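Local coordinates for protein halogenase PltM (Pseudomonas fluorescens, PDB 6BZN) that halogenates phenolic substrates, accepting several halides, and is a flavin-dependent enzyme that binds FAD, at residues H411-N414 / V415-V419; D397-V400 / S401-E405; H496-I499 / K500-A504. One frame throughout, in Å; residues are numbered along the deposited sequence. Where two conformers were deposited one is given.

Interaction 1: residues H411-N414 / V415-V419; sequences HLWN and VWHRV
R418 reaches back one turn along helix 410-441 and grips N414 side-on. Its NH2 donates to N414 OD1 at 2.8 Å, and the bond is fairly straight (160°). Its NE is shared between N414 O, 2.9 Å away, and N414 OD1, and it stands above the plane of both carbonyls. The oxygens lie at the guanidinium edge, while the amide plane is turned 62° against it. H417 closes on the same backbone oxygen: its ND1 donates to N414 O at 2.8 Å, near the plane of the imidazole. I514 O takes a bond from N414 ND2. With the two bonds to OD1, it should fix the amide's rotation. This is the dense, buried part of the contact. N516 O takes a further bond from R418 NH2. Spacings of three and four along the helix bring W413, W416 and H417 together as an aromatic cluster. W413 CZ3 meets W416 CD1 at 3.6 Å, near the plane of the W416 ring, and the two ring planes are oblique to each other. H417 CB comes to 3.9 Å from W413 NE1, at an oblique angle to the indole. The looser side is at H411, which is exposed. With CG anti to the backbone N (chi1 179°), the H411 ring is carried toward V415, whose CG2 rests over one face, 4.2 Å from the ring centroid.

Interaction 2: residues D397-V400 / S401-E405; sequences DQLV and SCSYE
S401 holds its OG between the backbone N and the carbonyl carbon (chi1 61°), which turns the hydroxyl back to D397 O. S403 takes another rotamer, with OG anti to the carbonyl carbon (chi1 -64°), and reaches L399 O. S401 OG donates to D397 O at 2.8 Å, and S403 OG to L399 O at 2.7 Å. Within helix 383-406 each hydroxyl thus bonds to the carbonyl four residues back. That oxygen also accepts the N-H of the same serine, from the opposite face of the carbonyl plane. Between the serines, C402 N bonds to Q398 O at 3.0 Å. V400 and Y404 lie side by side and point the same way. V400 CG1 touches Y404 CE1 at 3.5 Å, and V400 O lies at the edge of the phenol ring. Beyond the helix, Y404 OH bonds to D347, and D397 gives its carboxylate to T213 and A212. The L399 side chain is about 9 Å from that of S351, an FAD-binding residue, though no FAD is bound in this model. W416 NE1 meets S403 OG. Both serine hydroxyls are spent on carbonyls of their own helix, and S403 OG, donating to L399 O, can still accept from the indole.

Interaction 3: residues H496-I499 / K500-A504; sequences HELI and KEHEA
H496 and K500 meet by CH-pi contact. K500 CD stands over the centre of one imidazole face, 3.7 Å from the ring centroid and 13° off its normal. The lysine chain is bent at chi3 (70°), which carries its amine on toward E497. There a salt bridge forms: K500 NZ lies 3.0 Å from E497 OE2, which it meets from above the carboxylate plane. A water completes the charged group, accepting from K500 NZ at 2.9 Å and donating to E497 OE1. E497 and K500 are exposed, so this pair lies on the solvent side.

Among the hydrogen bonds, K500 N to H496 O and E501 N to E497 O continue the alpha helix. H502 N donates to L498 O at 3.1 Å. H502 ND1 donates to L498 O at 2.9 Å, with the oxygen in the imidazole plane and an N-H...O angle of 164°. The two approach from opposite faces of the carbonyl plane. H502 NE2 bonds to S469 OG. A leucine at H502 would probably cost L498 O its side-chain donor and leave S469 OG without its imidazole partner.

In van der Waals contact, L498 and E501 lie side by side, with L498 CD2 3.7 Å from E501 OE2. Helix 488-502 packs on two others. L498 touches L470, Q473 and V477 of helix 465-483, and I499 rests on V415 and R418 of helix 410-441. H496 NE2 bonds to S512 O in the loop that follows.

Along the chain the order is interaction 2, on helix 383-406, then interaction 1, on helix 410-441, then interaction 3, on helix 488-502. In space interaction 1 lies between the others. Its centre is about 12 Å from that of interaction 2 and about 13 Å from that of interaction 3, while the centres of interactions 2 and 3 are about 20 Å apart and the two do not touch. W416 CH2 packs on C402 CB at 3.5 Å, and I499 CD1 on V415 O at 3.6 Å. Helix 465-483 touches all three helices. The packing thus runs from interaction 2, where the L399 side chain lies near that of FAD-binding S351, out to the C-terminal helix.

Interaction 1: residues H411-N414 / V415-V419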
ATOM      1  N   HIS A 411     -16.573  11.723  15.486  1.00 16.07           N
ATOM      2  CA  HIS A 411     -17.201  12.676  14.564  1.00 16.81           C
ATOM      3  C   HIS A 411     -16.147  13.303  13.636  1.00 15.67           C
ATOM      4  O   HIS A 411     -16.353  13.397  12.420  1.00 15.49           O
ATOM      5  CB  HIS A 411     -18.013  13.753  15.313  1.00 18.05           C
ATOM      6  CG  HIS A 411     -18.655  14.755  14.406  1.00 19.24           C
ATOM      7  ND1 HIS A 411     -19.670  14.423  13.531  1.00 21.01           N
ATOM      8  CD2 HIS A 411     -18.414  16.076  14.217  1.00 19.80           C
ATOM      9  CE1 HIS A 411     -20.020  15.495  12.841  1.00 20.53           C
ATOM     10  NE2 HIS A 411     -19.269  16.507  13.231  1.00 20.33           N
ATOM     11  N   LEU A 412     -15.004  13.676  14.200  1.00 15.30           N
ATOM     12  CA  LEU A 412     -13.896  14.219  13.413  1.00 15.40           C
ATOM     13  C   LEU A 412     -13.421  13.188  12.384  1.00 14.45           C
ATOM     14  O   LEU A 412     -13.256  13.520  11.198  1.00 14.15           O
ATOM     15  CB  LEU A 412     -12.750  14.669  14.326  1.00 15.84           C
ATOM     16  CG  LEU A 412     -11.470  15.209  13.673  1.00 16.28           C
ATOM     17  CD1 LEU A 412     -11.763  16.362  12.739  1.00 15.96           C
ATOM     18  CD2 LEU A 412     -10.485  15.615  14.757  1.00 16.40           C
ATOM     19  N   TRP A 413     -13.247  11.940  12.821  1.00 13.54           N
ATOM     20  CA  TRP A 413     -12.870  10.877  11.891  1.00 13.13           C
ATOM     21  C   TRP A 413     -13.896  10.760  10.760  1.00 13.17           C
ATOM     22  O   TRP A 413     -13.537  10.675   9.587  1.00 12.49           O
ATOM     23  CB  TRP A 413     -12.681   9.516  12.567  1.00 12.91           C
ATOM     24  CG  TRP A 413     -12.365   8.513  11.548  1.00 12.96           C
ATOM     25  CD1 TRP A 413     -13.220   7.608  10.987  1.00 13.19           C
ATOM     26  CD2 TRP A 413     -11.130   8.382  10.855  1.00 12.71           C
ATOM     27  NE1 TRP A 413     -12.574   6.903  10.004  1.00 13.34           N
ATOM     28  CE2 TRP A 413     -11.288   7.356   9.907  1.00 13.00           C
ATOM     29  CE3 TRP A 413      -9.892   9.023  10.956  1.00 13.16           C
ATOM     30  CZ2 TRP A 413     -10.246   6.945   9.068  1.00 13.23           C
ATOM     31  CZ3 TRP A 413      -8.858   8.620  10.128  1.00 13.36           C
ATOM     32  CH2 TRP A 413      -9.042   7.592   9.187  1.00 13.37           C
ATOM     33  N   ASN A 414     -15.174  10.755  11.123  1.00 13.39           N
ATOM     34  CA  ASN A 414     -16.236  10.604  10.130  1.00 13.56           C
ATOM     35  C   ASN A 414     -16.127  11.698   9.069  1.00 13.13           C
ATOM     36  O   ASN A 414     -16.141  11.401   7.870  1.00 12.70           O
ATOM     37  CB  ASN A 414     -17.609  10.588  10.841  1.00 14.19           C
ATOM     38  CG  ASN A 414     -18.780  10.442   9.891  1.00 14.44           C
ATOM     39  OD1 ASN A 414     -18.643  10.027   8.745  1.00 14.18           O
ATOM     40  ND2 ASN A 414     -19.967  10.804  10.383  1.00 15.65           N
ATOM     41  N   VAL A 415     -15.963  12.957   9.491  1.00 13.16           N
ATOM     42  CA  VAL A 415     -15.818  14.042   8.524  1.00 13.20           C
ATOM     43  C   VAL A 415     -14.526  13.852   7.708  1.00 12.75           C
ATOM     44  O   VAL A 415     -14.540  13.913   6.474  1.00 11.97           O
ATOM     45  CB  VAL A 415     -15.832  15.442   9.180  1.00 13.73           C
ATOM     46  CG1 VAL A 415     -15.719  16.502   8.112  1.00 14.07           C
ATOM     47  CG2 VAL A 415     -17.137  15.672   9.956  1.00 14.24           C
ATOM     48  N   TRP A 416     -13.425  13.602   8.416  1.00 12.67           N
ATOM     49  CA  TRP A 416     -12.115  13.455   7.768  1.00 12.59           C
ATOM     50  C   TRP A 416     -12.058  12.347   6.708  1.00 12.73           C
ATOM     51  O   TRP A 416     -11.472  12.559   5.644  1.00 12.92           O
ATOM     52  CB  TRP A 416     -10.991  13.262   8.801  1.00 13.04           C
ATOM     53  CG  TRP A 416      -9.710  12.817   8.167  1.00 13.12           C
ATOM     54  CD1 TRP A 416      -9.213  11.558   8.153  1.00 13.58           C
ATOM     55  CD2 TRP A 416      -8.820  13.613   7.387  1.00 13.88           C
ATOM     56  NE1 TRP A 416      -8.024  11.521   7.468  1.00 13.65           N
ATOM     57  CE2 TRP A 416      -7.768  12.773   6.972  1.00 14.16           C
ATOM     58  CE3 TRP A 416      -8.793  14.963   7.017  1.00 14.35           C
ATOM     59  CZ2 TRP A 416      -6.702  13.235   6.206  1.00 14.40           C
ATOM     60  CZ3 TRP A 416      -7.724  15.426   6.264  1.00 14.63           C
ATOM     61  CH2 TRP A 416      -6.696  14.554   5.858  1.00 14.50           C
ATOM     62  N   HIS A 417     -12.664  11.194   6.976  1.00 12.80           N
ATOM     63  CA  HIS A 417     -12.523  10.051   6.062  1.00 13.09           C
ATOM     64  C   HIS A 417     -13.058  10.346   4.662  1.00 12.89           C
ATOM     65  O   HIS A 417     -12.588   9.761   3.701  1.00 12.84           O
ATOM     66  CB  HIS A 417     -13.077   8.744   6.653  1.00 13.56           C
ATOM     67  CG  HIS A 417     -14.442   8.355   6.180  1.00 14.07           C
ATOM     68  ND1 HIS A 417     -15.594   8.950   6.652  1.00 14.54           N
ATOM     69  CD2 HIS A 417     -14.847   7.382   5.328  1.00 14.78           C
ATOM     70  CE1 HIS A 417     -16.645   8.379   6.092  1.00 14.43           C
ATOM     71  NE2 HIS A 417     -16.220   7.420   5.289  1.00 15.26           N
ATOM     72  N   ARG A 418     -13.988  11.297   4.553  1.00 12.72           N
ATOM     73  CA  ARG A 418     -14.521  11.725   3.258  1.00 13.45           C
ATOM     74  C   ARG A 418     -13.504  12.458   2.398  1.00 12.97           C
ATOM     75  O   ARG A 418     -13.641  12.467   1.188  1.00 13.28           O
ATOM     76  CB  ARG A 418     -15.771  12.601   3.456  1.00 13.79           C
ATOM     77  CG  ARG A 418     -16.912  11.848   4.125  1.00 14.14           C
ATOM     78  CD  ARG A 418     -17.565  12.637   5.255  1.00 14.56           C
ATOM     79  NE  ARG A 418     -18.396  11.737   6.048  1.00 15.13           N
ATOM     80  CZ  ARG A 418     -19.611  11.299   5.709  1.00 16.17           C
ATOM     81  NH1 ARG A 418     -20.222  11.725   4.597  1.00 17.30           N
ATOM     82  NH2 ARG A 418     -20.227  10.423   6.488  1.00 16.39           N
ATOM     83  N   VAL A 419     -12.492  13.068   3.018  1.00 13.12           N
ATOM     84  CA  VAL A 419     -11.377  13.689   2.280  1.00 12.79           C
ATOM     85  C   VAL A 419     -10.550  12.593   1.584  1.00 12.48           C
ATOM     86  O   VAL A 419     -10.325  12.643   0.368  1.00 12.28           O
ATOM     87  CB  VAL A 419     -10.512  14.576   3.208  1.00 13.22           C
ATOM     88  CG1 VAL A 419      -9.286  15.131   2.488  1.00 13.68           C
ATOM     89  CG2 VAL A 419     -11.347  15.721   3.767  1.00 13.57           C
TER

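Interaction 2: residues D397-V400 / S401-E405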
ATOM      1  N   ASP A 397       2.451  10.764   3.435  1.00 12.32           N
ATOM      2  CA  ASP A 397       2.817  11.318   4.755  1.00 12.72           C
ATOM      3  C   ASP A 397       1.759  12.303   5.275  1.00 12.89           C
ATOM      4  O   ASP A 397       1.402  12.247   6.456  1.00 12.21           O
ATOM      5  CB  ASP A 397       4.169  12.010   4.671  1.00 13.08           C
ATOM      6  CG  ASP A 397       4.736  12.394   6.036  1.00 14.18           C
ATOM      7  OD1 ASP A 397       4.566  11.649   7.026  1.00 14.36           O
ATOM      8  OD2 ASP A 397       5.414  13.445   6.100  1.00 15.29           O
ATOM      9  N   GLN A 398       1.264  13.198   4.415  0.52 13.14           N
ATOM     10  CA  GLN A 398       0.202  14.129   4.827  0.52 13.42           C
ATOM     11  C   GLN A 398      -1.093  13.375   5.111  0.52 12.94           C
ATOM     12  O   GLN A 398      -1.703  13.561   6.174  0.52 12.66           O
ATOM     13  CB  GLN A 398      -0.028  15.238   3.795  0.52 14.51           C
ATOM     14  CG  GLN A 398       1.014  16.355   3.815  0.52 15.19           C
ATOM     15  CD  GLN A 398       1.005  17.175   5.105  0.52 16.36           C
ATOM     16  OE1 GLN A 398      -0.025  17.735   5.499  0.52 17.20           O
ATOM     17  NE2 GLN A 398       2.153  17.241   5.777  0.52 17.20           N
ATOM     18  N   LEU A 399      -1.479  12.481   4.201  1.00 12.56           N
ATOM     19  CA  LEU A 399      -2.696  11.698   4.410  1.00 12.36           C
ATOM     20  C   LEU A 399      -2.697  10.987   5.760  1.00 11.87           C
ATOM     21  O   LEU A 399      -3.673  11.081   6.517  1.00 11.66           O
ATOM     22  CB  LEU A 399      -2.890  10.686   3.284  1.00 12.59           C
ATOM     23  CG  LEU A 399      -3.993   9.637   3.463  1.00 13.40           C
ATOM     24  CD1 LEU A 399      -5.370  10.293   3.455  1.00 13.63           C
ATOM     25  CD2 LEU A 399      -3.894   8.558   2.406  1.00 13.62           C
ATOM     26  N   VAL A 400      -1.597  10.313   6.066  1.00 11.22           N
ATOM     27  CA  VAL A 400      -1.537   9.449   7.224  1.00 11.31           C
ATOM     28  C   VAL A 400      -1.375  10.272   8.499  1.00 11.42           C
ATOM     29  O   VAL A 400      -2.079  10.023   9.466  1.00 11.34           O
ATOM     30  CB  VAL A 400      -0.430   8.373   7.092  1.00 11.07           C
ATOM     31  CG1 VAL A 400      -0.180   7.679   8.423  1.00 11.08           C
ATOM     32  CG2 VAL A 400      -0.823   7.354   6.036  1.00 10.85           C
ATOM     33  N   SER A 401      -0.470  11.243   8.506  1.00 12.07           N
ATOM     34  CA  SER A 401      -0.284  12.079   9.691  1.00 12.58           C
ATOM     35  C   SER A 401      -1.590  12.783  10.072  1.00 13.03           C
ATOM     36  O   SER A 401      -1.986  12.787  11.239  1.00 13.13           O
ATOM     37  CB  SER A 401       0.850  13.092   9.509  1.00 13.01           C
ATOM     38  OG  SER A 401       0.600  13.994   8.441  1.00 14.05           O
ATOM     39  N   CYS A 402      -2.281  13.353   9.091  1.00 13.25           N
ATOM     40  CA  CYS A 402      -3.573  14.007   9.370  1.00 12.97           C
ATOM     41  C   CYS A 402      -4.633  13.000   9.853  1.00 12.51           C
ATOM     42  O   CYS A 402      -5.458  13.338  10.701  1.00 12.31           O
ATOM     43  CB  CYS A 402      -4.053  14.796   8.154  1.00 13.88           C
ATOM     44  SG  CYS A 402      -2.973  16.206   7.779  1.00 15.00           S
ATOM     45  N   SER A 403      -4.597  11.768   9.341  1.00 11.67           N
ATOM     46  CA  SER A 403      -5.501  10.726   9.795  1.00 11.86           C
ATOM     47  C   SER A 403      -5.276  10.357  11.261  1.00 11.92           C
ATOM     48  O   SER A 403      -6.228  10.220  12.017  1.00 11.61           O
ATOM     49  CB  SER A 403      -5.366   9.473   8.931  1.00 11.59           C
ATOM     50  OG  SER A 403      -5.758   9.735   7.601  1.00 11.45           O
ATOM     51  N   TYR A 404      -4.016  10.182  11.652  1.00 12.38           N
ATOM     52  CA  TYR A 404      -3.706   9.863  13.046  1.00 13.09           C
ATOM     53  C   TYR A 404      -4.223  10.966  14.008  1.00 13.82           C
ATOM     54  O   TYR A 404      -4.618  10.669  15.120  1.00 13.84           O
ATOM     55  CB  TYR A 404      -2.209   9.641  13.249  1.00 13.13           C
ATOM     56  CG  TYR A 404      -1.715   8.214  13.061  1.00 12.81           C
ATOM     57  CD1 TYR A 404      -1.417   7.710  11.802  1.00 12.65           C
ATOM     58  CD2 TYR A 404      -1.508   7.372  14.157  1.00 12.52           C
ATOM     59  CE1 TYR A 404      -0.926   6.418  11.642  1.00 12.24           C
ATOM     60  CE2 TYR A 404      -1.021   6.083  13.995  1.00 12.45           C
ATOM     61  CZ  TYR A 404      -0.724   5.607  12.734  1.00 11.98           C
ATOM     62  OH  TYR A 404      -0.219   4.317  12.578  1.00 11.56           O
ATOM     63  N   GLU A 405      -4.212  12.226  13.577  1.00 14.44           N
ATOM     64  CA  GLU A 405      -4.789  13.304  14.391  1.00 15.31           C
ATOM     65  C   GLU A 405      -6.316  13.174  14.439  1.00 14.54           C
ATOM     66  O   GLU A 405      -6.926  13.367  15.491  1.00 13.92           O
ATOM     67  CB  GLU A 405      -4.388  14.668  13.847  1.00 17.52           C
ATOM     68  CG  GLU A 405      -4.894  15.856  14.660  1.00 20.13           C
ATOM     69  CD  GLU A 405      -4.315  15.944  16.065  1.00 22.62           C
ATOM     70  OE1 GLU A 405      -3.232  15.376  16.343  1.00 24.13           O
ATOM     71  OE2 GLU A 405      -4.959  16.615  16.899  1.00 27.11           O
TER

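Interaction 3: residues H496-I499 / K500-A504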
ATOM      1  N   HIS A 496     -15.909  19.973   7.191  1.00 17.13           N
ATOM      2  CA  HIS A 496     -17.222  19.837   6.554  1.00 18.62           C
ATOM      3  C   HIS A 496     -17.479  20.984   5.560  1.00 18.52           C
ATOM      4  O   HIS A 496     -17.930  20.755   4.448  1.00 18.02           O
ATOM      5  CB  HIS A 496     -18.310  19.789   7.625  1.00 19.93           C
ATOM      6  CG  HIS A 496     -19.660  19.403   7.113  1.00 22.26           C
ATOM      7  ND1 HIS A 496     -20.826  19.829   7.709  1.00 23.76           N
ATOM      8  CD2 HIS A 496     -20.035  18.633   6.066  1.00 23.06           C
ATOM      9  CE1 HIS A 496     -21.861  19.320   7.068  1.00 24.24           C
ATOM     10  NE2 HIS A 496     -21.410  18.598   6.061  1.00 24.93           N
ATOM     11  N   GLU A 497     -17.143  22.206   5.949  1.00 19.36           N
ATOM     12  CA  GLU A 497     -17.329  23.368   5.064  1.00 20.62           C
ATOM     13  C   GLU A 497     -16.438  23.281   3.813  1.00 19.79           C
ATOM     14  O   GLU A 497     -16.888  23.594   2.701  1.00 18.54           O
ATOM     15  CB  GLU A 497     -17.109  24.674   5.836  1.00 22.68           C
ATOM     16  CG  GLU A 497     -18.143  24.933   6.940  1.00 25.18           C
ATOM     17  CD  GLU A 497     -19.561  25.139   6.406  1.00 28.65           C
ATOM     18  OE1 GLU A 497     -19.703  25.769   5.341  1.00 31.32           O
ATOM     19  OE2 GLU A 497     -20.536  24.652   7.036  1.00 33.51           O
ATOM     20  N   LEU A 498     -15.192  22.826   3.983  1.00 18.98           N
ATOM     21  CA  LEU A 498     -14.316  22.546   2.838  1.00 18.76           C
ATOM     22  C   LEU A 498     -14.912  21.496   1.889  1.00 18.09           C
ATOM     23  O   LEU A 498     -14.878  21.672   0.669  1.00 17.79           O
ATOM     24  CB  LEU A 498     -12.912  22.109   3.309  1.00 18.93           C
ATOM     25  CG  LEU A 498     -12.066  23.200   3.980  1.00 19.06           C
ATOM     26  CD1 LEU A 498     -10.788  22.628   4.570  1.00 19.46           C
ATOM     27  CD2 LEU A 498     -11.760  24.319   2.990  1.00 19.70           C
ATOM     28  N   ILE A 499     -15.473  20.424   2.441  1.00 17.52           N
ATOM     29  CA  ILE A 499     -16.079  19.378   1.610  1.00 17.73           C
ATOM     30  C   ILE A 499     -17.261  19.973   0.808  1.00 18.98           C
ATOM     31  O   ILE A 499     -17.364  19.770  -0.399  1.00 18.47           O
ATOM     32  CB  ILE A 499     -16.510  18.145   2.441  1.00 17.94           C
ATOM     33  CG1 ILE A 499     -15.283  17.449   3.049  1.00 18.01           C
ATOM     34  CG2 ILE A 499     -17.298  17.159   1.583  1.00 17.78           C
ATOM     35  CD1 ILE A 499     -15.595  16.467   4.159  1.00 17.98           C
ATOM     36  N   LYS A 500     -18.124  20.728   1.481  1.00 20.60           N
ATOM     37  CA  LYS A 500     -19.249  21.401   0.821  1.00 22.34           C
ATOM     38  C   LYS A 500     -18.809  22.336  -0.306  1.00 22.24           C
ATOM     39  O   LYS A 500     -19.397  22.335  -1.376  1.00 21.85           O
ATOM     40  CB  LYS A 500     -20.098  22.139   1.866  1.00 24.26           C
ATOM     41  CG  LYS A 500     -20.957  21.170   2.659  1.00 26.23           C
ATOM     42  CD  LYS A 500     -21.257  21.615   4.076  1.00 30.11           C
ATOM     43  CE  LYS A 500     -22.198  22.787   4.124  1.00 32.20           C
ATOM     44  NZ  LYS A 500     -22.571  23.060   5.543  1.00 34.60           N
ATOM     45  N   GLU A 501     -17.756  23.102  -0.054  1.00 23.05           N
ATOM     46  CA  GLU A 501     -17.173  24.010  -1.037  1.00 23.98           C
ATOM     47  C   GLU A 501     -16.696  23.302  -2.318  1.00 23.65           C
ATOM     48  O   GLU A 501     -16.881  23.821  -3.416  1.00 22.79           O
ATOM     49  CB  GLU A 501     -16.008  24.769  -0.392  1.00 25.70           C
ATOM     50  CG  GLU A 501     -15.364  25.829  -1.275  1.00 28.33           C
ATOM     51  CD  GLU A 501     -14.082  26.388  -0.700  1.00 30.06           C
ATOM     52  OE1 GLU A 501     -13.362  27.052  -1.466  1.00 32.46           O
ATOM     53  OE2 GLU A 501     -13.785  26.164   0.498  1.00 31.57           O
ATOM     54  N   HIS A 502     -16.090  22.125  -2.168  1.00 21.08           N
ATOM     55  CA  HIS A 502     -15.468  21.415  -3.293  1.00 20.49           C
ATOM     56  C   HIS A 502     -16.333  20.342  -3.927  1.00 20.58           C
ATOM     57  O   HIS A 502     -16.003  19.834  -4.992  1.00 19.33           O
ATOM     58  CB  HIS A 502     -14.147  20.795  -2.822  1.00 19.79           C
ATOM     59  CG  HIS A 502     -13.096  21.817  -2.533  1.00 19.43           C
ATOM     60  ND1 HIS A 502     -13.021  22.488  -1.336  1.00 19.77           N
ATOM     61  CD2 HIS A 502     -12.095  22.301  -3.301  1.00 20.23           C
ATOM     62  CE1 HIS A 502     -12.002  23.330  -1.370  1.00 19.77           C
ATOM     63  NE2 HIS A 502     -11.427  23.239  -2.555  1.00 19.93           N
ATOM     64  N   GLU A 503     -17.456  20.030  -3.286  1.00 22.11           N
ATOM     65  CA  GLU A 503     -18.256  18.851  -3.599  1.00 22.91           C
ATOM     66  C   GLU A 503     -18.770  18.789  -5.039  1.00 21.27           C
ATOM     67  O   GLU A 503     -18.891  17.713  -5.622  1.00 19.07           O
ATOM     68  CB  GLU A 503     -19.440  18.795  -2.627  1.00 25.85           C
ATOM     69  CG  GLU A 503     -20.143  17.470  -2.606  1.00 28.19           C
ATOM     70  CD  GLU A 503     -21.005  17.279  -1.387  1.00 29.47           C
ATOM     71  OE1 GLU A 503     -21.498  18.290  -0.824  1.00 30.30           O
ATOM     72  OE2 GLU A 503     -21.191  16.098  -1.009  1.00 31.37           O
ATOM     73  N   ALA A 504     -19.054  19.945  -5.623  1.00 21.37           N
ATOM     74  CA  ALA A 504     -19.555  19.991  -7.001  1.00 21.60           C
ATOM     75  C   ALA A 504     -18.557  19.425  -8.019  1.00 22.41           C
ATOM     76  O   ALA A 504     -18.972  18.934  -9.070  1.00 21.48           O
ATOM     77  CB  ALA A 504     -19.941  21.412  -7.370  1.00 22.60           C
TER
HETATM   78  O   HOH W   1     -22.782  25.907   5.072  1.00 46.24           O